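Local coordinates for NIF3-related protein (Bacillus cereus, PDB 2GX8) that is of unknown biochemical function but binds zinc at a conserved dimetal site and carries an additional domain thought to be regulatory, at residues N98-I103 with K111-C116; G282-H287 with V331-D336. All blocks are in the same frame, centred on the assembly; numbering follows the deposited sequence.

Contact 1 (N98-I103 with K111-C116)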
loop_
_atom_site.group_PDB
_atom_site.type_symbol
_atom_site.label_atom_id
_atom_site.label_comp_id
_atom_site.label_asym_id
_atom_site.label_seq_id
_atom_site.Cartn_x
_atom_site.Cartn_y
_atom_site.Cartn_z
ATOM N N ASN C 98 -9.653 12.047 -14.571
ATOM C CA ASN C 98 -9.785 10.663 -14.138
ATOM C C ASN C 98 -9.831 9.850 -15.449
ATOM O O ASN C 98 -10.468 10.291 -16.417
ATOM C CB ASN C 98 -11.075 10.474 -13.341
ATOM C CG ASN C 98 -11.088 11.288 -12.056
ATOM O OD1 ASN C 98 -10.120 11.267 -11.280
ATOM N ND2 ASN C 98 -12.187 12.011 -11.820
ATOM N N PRO C 99 -9.112 8.709 -15.518
ATOM C CA PRO C 99 -9.143 7.921 -16.740
ATOM C C PRO C 99 -10.573 7.390 -17.045
ATOM O O PRO C 99 -11.292 6.973 -16.128
ATOM C CB PRO C 99 -8.179 6.765 -16.429
ATOM C CG PRO C 99 -7.406 7.183 -15.325
ATOM C CD PRO C 99 -8.237 8.097 -14.511
ATOM N N LEU C 100 -10.977 7.393 -18.311
ATOM C CA LEU C 100 -12.328 6.956 -18.666
ATOM C C LEU C 100 -12.574 5.479 -18.624
ATOM O O LEU C 100 -11.959 4.708 -19.351
ATOM C CB LEU C 100 -12.708 7.463 -20.030
ATOM C CG LEU C 100 -12.482 8.963 -20.160
ATOM C CD1 LEU C 100 -12.930 9.405 -21.472
ATOM C CD2 LEU C 100 -13.215 9.738 -19.083
ATOM N N LYS C 101 -13.523 5.095 -17.790
ATOM C CA LYS C 101 -13.960 3.728 -17.652
ATOM C C LYS C 101 -15.060 3.444 -18.666
ATOM O O LYS C 101 -15.432 2.284 -18.930
ATOM C CB LYS C 101 -14.583 3.561 -16.288
ATOM C CG LYS C 101 -13.637 3.577 -15.147
ATOM C CD LYS C 101 -14.400 3.132 -13.935
ATOM C CE LYS C 101 -13.486 2.859 -12.778
ATOM N NZ LYS C 101 -14.209 2.016 -11.787
ATOM N N ALA C 102 -15.609 4.528 -19.201
ATOM C CA ALA C 102 -16.733 4.456 -20.111
ATOM C C ALA C 102 -16.944 5.798 -20.817
ATOM O O ALA C 102 -16.492 6.836 -20.322
ATOM C CB ALA C 102 -17.999 4.093 -19.328
ATOM N N ILE C 103 -17.622 5.774 -21.970
ATOM C CA ILE C 103 -18.040 7.033 -22.616
ATOM C C ILE C 103 -19.548 7.025 -22.791
ATOM O O ILE C 103 -20.071 6.414 -23.731
ATOM C CB ILE C 103 -17.473 7.281 -23.974
ATOM C CG1 ILE C 103 -15.947 7.206 -23.939
ATOM C CG2 ILE C 103 -17.938 8.661 -24.387
ATOM C CD1 ILE C 103 -15.269 7.594 -25.206
ATOM N N LYS C 111 -21.082 13.647 -23.935
ATOM C CA LYS C 111 -21.490 14.436 -25.087
ATOM C C LYS C 111 -20.391 15.400 -25.553
ATOM O O LYS C 111 -20.354 15.779 -26.718
ATOM C CB LYS C 111 -22.734 15.261 -24.745
ATOM C CG LYS C 111 -24.042 14.517 -24.725
ATOM C CD LYS C 111 -25.138 15.483 -24.350
ATOM C CE LYS C 111 -26.488 14.912 -24.692
ATOM N NZ LYS C 111 -26.594 13.529 -24.210
ATOM N N ILE C 112 -19.514 15.810 -24.649
ATOM C CA ILE C 112 -18.409 16.711 -25.007
ATOM C C ILE C 112 -17.386 15.924 -25.790
ATOM O O ILE C 112 -16.939 16.352 -26.852
ATOM C CB ILE C 112 -17.711 17.323 -23.763
ATOM C CG1 ILE C 112 -18.688 18.196 -22.974
ATOM C CG2 ILE C 112 -16.521 18.188 -24.209
ATOM C CD1 ILE C 112 -18.158 18.668 -21.633
ATOM N N ILE C 113 -17.027 14.757 -25.263
ATOM C CA ILE C 113 -16.077 13.852 -25.933
ATOM C C ILE C 113 -16.626 13.446 -27.308
ATOM O O ILE C 113 -15.898 13.425 -28.308
ATOM C CB ILE C 113 -15.836 12.617 -25.045
ATOM C CG1 ILE C 113 -15.161 13.058 -23.738
ATOM C CG2 ILE C 113 -14.944 11.600 -25.724
ATOM C CD1 ILE C 113 -15.074 11.949 -22.748
ATOM N N GLU C 114 -17.922 13.144 -27.347
ATOM C CA GLU C 114 -18.618 12.760 -28.601
ATOM C C GLU C 114 -18.589 13.897 -29.619
ATOM O O GLU C 114 -18.310 13.685 -30.803
ATOM C CB GLU C 114 -20.069 12.393 -28.289
ATOM C CG GLU C 114 -20.927 12.089 -29.510
ATOM C CD GLU C 114 -22.381 11.783 -29.160
ATOM O OE1 GLU C 114 -22.960 12.548 -28.365
ATOM O OE2 GLU C 114 -22.942 10.793 -29.692
ATOM N N LYS C 115 -18.885 15.107 -29.160
ATOM C CA LYS C 115 -18.872 16.268 -30.036
ATOM C C LYS C 115 -17.460 16.496 -30.609
ATOM O O LYS C 115 -17.320 16.780 -31.805
ATOM C CB LYS C 115 -19.426 17.491 -29.312
ATOM C CG LYS C 115 -19.463 18.757 -30.146
ATOM C CD LYS C 115 -20.409 19.833 -29.558
ATOM C CE LYS C 115 -21.865 19.507 -29.917
ATOM N NZ LYS C 115 -22.849 20.471 -29.361
ATOM N N CYS C 116 -16.430 16.324 -29.776
ATOM C CA CYS C 116 -15.017 16.448 -30.206
ATOM C C CYS C 116 -14.644 15.377 -31.202
ATOM O O CYS C 116 -14.030 15.656 -32.238
ATOM C CB CYS C 116 -14.066 16.317 -29.018
ATOM S SG CYS C 116 -14.140 17.639 -27.845
#
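L100 and I103 pack on I113 within a beta-alpha-beta crossover. The loop carrying L100 and I103 leaves strand 88-91 and runs into helix 108-118, which leads to the parallel strand 122-125. The tight part is a small, wholly apolar cluster of three buried side chains. L100 and I113 reach toward each other tip to tip, with L100 CD1 3.6 Å from I113 CD1. I113 stretches its longer branch for this: CG1 sits beside the backbone N (chi1 -64°) and CD1 continues in an extended chain (chi2 172°). No hydrogen bond links the two segments, and their backbones stay apart, with I103 CA 7.8 Å from I113 CA. I57 of the same chain also packs on I113. I103 of the second subunit touches both I103 and I113, and L100 and I103 make backbone hydrogen bonds to that subunit, so the cluster lies at a subunit interface. The looser side is polar. K111 and E114 are partly exposed and turned off the cluster, and K111 NZ bonds back to T105 O in the loop. Separately, K115 NZ forms salt bridges with E75 and D79, which tie this helix to helix 75-84. Back in the cluster, I113 uses its short branch for the second, oblique contact: I113 CG2 lies 4.1 Å from I103 CD1.

Contact 2 (G282-H287 with V331-D336)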
loop_
_atom_site.group_PDB
_atom_site.type_symbol
_atom_site.label_atom_id
_atom_site.label_comp_id
_atom_site.label_asym_id
_atom_site.label_seq_id
_atom_site.Cartn_x
_atom_site.Cartn_y
_atom_site.Cartn_z
ATOM N N GLY C 282 -9.304 45.264 2.816
ATOM C CA GLY C 282 -10.576 45.664 2.193
ATOM C C GLY C 282 -10.433 46.306 0.822
ATOM O O GLY C 282 -11.181 45.960 -0.094
ATOM N N GLN C 283 -9.489 47.242 0.681
ATOM C CA GLN C 283 -9.227 47.857 -0.631
ATOM C C GLN C 283 -8.341 47.026 -1.544
ATOM O O GLN C 283 -8.386 47.185 -2.764
ATOM C CB GLN C 283 -8.652 49.250 -0.517
ATOM C CG GLN C 283 -7.642 49.380 0.539
ATOM C CD GLN C 283 -7.257 50.822 0.747
ATOM O OE1 GLN C 283 -6.582 51.428 -0.097
ATOM N NE2 GLN C 283 -7.674 51.382 1.878
ATOM N N PHE C 284 -7.513 46.167 -0.965
ATOM C CA PHE C 284 -6.765 45.272 -1.796
ATOM C C PHE C 284 -7.745 44.326 -2.468
ATOM O O PHE C 284 -7.664 44.102 -3.665
ATOM C CB PHE C 284 -5.704 44.506 -1.035
ATOM C CG PHE C 284 -5.056 43.445 -1.871
ATOM C CD1 PHE C 284 -4.249 43.798 -2.948
ATOM C CD2 PHE C 284 -5.273 42.097 -1.596
ATOM C CE1 PHE C 284 -3.663 42.826 -3.736
ATOM C CE2 PHE C 284 -4.685 41.098 -2.376
ATOM C CZ PHE C 284 -3.885 41.455 -3.450
ATOM N N ALA C 285 -8.661 43.769 -1.681
ATOM C CA ALA C 285 -9.743 42.895 -2.174
ATOM C C ALA C 285 -10.531 43.496 -3.332
ATOM O O ALA C 285 -10.857 42.771 -4.261
ATOM C CB ALA C 285 -10.670 42.576 -1.077
ATOM N N GLU C 286 -10.851 44.802 -3.257
ATOM C CA GLU C 286 -11.508 45.539 -4.349
ATOM C C GLU C 286 -10.606 45.560 -5.561
ATOM O O GLU C 286 -11.056 45.310 -6.683
ATOM C CB GLU C 286 -11.830 47.007 -3.967
ATOM C CG GLU C 286 -12.990 47.134 -3.005
ATOM C CD GLU C 286 -14.238 46.425 -3.537
ATOM O OE1 GLU C 286 -14.637 46.790 -4.672
ATOM O OE2 GLU C 286 -14.797 45.518 -2.836
ATOM N N HIS C 287 -9.332 45.876 -5.321
ATOM C CA HIS C 287 -8.328 45.892 -6.369
ATOM C C HIS C 287 -8.254 44.519 -7.032
ATOM O O HIS C 287 -8.171 44.444 -8.239
ATOM C CB HIS C 287 -6.972 46.286 -5.825
ATOM C CG HIS C 287 -5.899 46.315 -6.867
ATOM N ND1 HIS C 287 -4.908 45.358 -6.944
ATOM C CD2 HIS C 287 -5.666 47.181 -7.885
ATOM C CE1 HIS C 287 -4.114 45.630 -7.964
ATOM N NE2 HIS C 287 -4.557 46.724 -8.559
ATOM N N VAL C 331 -0.976 38.955 2.495
ATOM C CA VAL C 331 -2.224 38.481 1.938
ATOM C C VAL C 331 -1.928 37.429 0.866
ATOM O O VAL C 331 -0.918 37.504 0.181
ATOM C CB VAL C 331 -3.029 39.642 1.298
ATOM C CG1 VAL C 331 -2.282 40.219 0.158
ATOM C CG2 VAL C 331 -4.410 39.175 0.814
ATOM N N TYR C 332 -2.823 36.470 0.703
ATOM C CA TYR C 332 -2.645 35.408 -0.288
ATOM C C TYR C 332 -3.868 35.328 -1.210
ATOM O O TYR C 332 -4.969 35.129 -0.751
ATOM C CB TYR C 332 -2.356 34.090 0.448
ATOM C CG TYR C 332 -2.132 32.820 -0.394
ATOM C CD1 TYR C 332 -2.574 31.586 0.078
ATOM C CD2 TYR C 332 -1.481 32.852 -1.645
ATOM C CE1 TYR C 332 -2.368 30.396 -0.655
ATOM C CE2 TYR C 332 -1.280 31.633 -2.414
ATOM C CZ TYR C 332 -1.736 30.428 -1.897
ATOM O OH TYR C 332 -1.569 29.211 -2.575
ATOM N N VAL C 333 -3.663 35.472 -2.514
ATOM C CA VAL C 333 -4.748 35.436 -3.487
ATOM C C VAL C 333 -4.765 34.103 -4.204
ATOM O O VAL C 333 -3.915 33.869 -5.045
ATOM C CB VAL C 333 -4.562 36.517 -4.577
ATOM C CG1 VAL C 333 -5.678 36.434 -5.601
ATOM C CG2 VAL C 333 -4.509 37.877 -3.964
ATOM N N THR C 334 -5.758 33.259 -3.914
ATOM C CA THR C 334 -5.855 31.926 -4.518
ATOM C C THR C 334 -7.308 31.439 -4.553
ATOM O O THR C 334 -8.154 31.991 -3.851
ATOM C CB THR C 334 -4.962 30.934 -3.723
ATOM O OG1 THR C 334 -4.805 29.692 -4.436
ATOM C CG2 THR C 334 -5.506 30.715 -2.308
ATOM N N GLY C 335 -7.608 30.402 -5.337
ATOM C CA GLY C 335 -8.964 29.881 -5.421
ATOM C C GLY C 335 -9.239 28.667 -4.555
ATOM O O GLY C 335 -8.336 28.088 -3.944
ATOM N N ASP C 336 -10.511 28.303 -4.486
ATOM C CA ASP C 336 -10.969 27.098 -3.789
ATOM C C ASP C 336 -10.638 27.000 -2.323
ATOM O O ASP C 336 -10.436 25.923 -1.802
ATOM C CB ASP C 336 -10.455 25.863 -4.523
ATOM C CG ASP C 336 -11.068 25.711 -5.892
ATOM O OD1 ASP C 336 -12.241 26.141 -6.045
ATOM O OD2 ASP C 336 -10.370 25.166 -6.808
#
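H287 N donates to Q283 O at 3.0 Å, a bond of the helical turn from which F284 reaches across to V331 and V333. The contact itself is apolar and buried. F284 has CG anti to its backbone N (chi1 172°), which directs the ring at the strand. The CD2-CE2-CZ side of the ring does the touching, with CE2 nearest. F284 CE2 is 3.6 Å from V331 CG1 and also 3.6 Å from V333 CG2. The V333 methyl lies at the ring edge, near its plane, while V331 CG1 approaches obliquely. The other methyl of V331 joins in, with CG2 3.7 Å from F284 CE2. V307, V310 and V353 of the flanking strands also pack on F284. Y332, between the two valines, points away from the helix, and its OH bonds to G317 O. Beyond the strand, the carboxylate of D336 is held at both oxygens: OD2 by ND1 of the zinc ligand H357, and OD1 by the backbone N of Y339 of the third subunit. Helix 281-292 packs separately on a sheet whose parallel strands 306-313, 331-335 and 351-354 are joined by helices 321-326 and 339-348 in beta-alpha-beta crossovers.

Contacts 1 and 2 are separate pieces of packing, their centres 36 Å and their nearest atoms about 14 Å apart. Contact 1 lies in the crossover of the five-stranded sheet (88-91 to 122-125), contact 2 on the other sheet, through strand 331-335. The dimetal site relates them. Strand 88-91 leads directly to the zinc ligands H92 and H93, and 98-103 follows a few residues later. In contact 2 the side chain of V333 is about 13 Å from a zinc ion, and D336, just past the strand, is probably a second-shell residue of that site. H93 and H357 bind the same zinc ion with E360, while H92 and D131 share E360 at the other. Both contacts also adjoin other subunits.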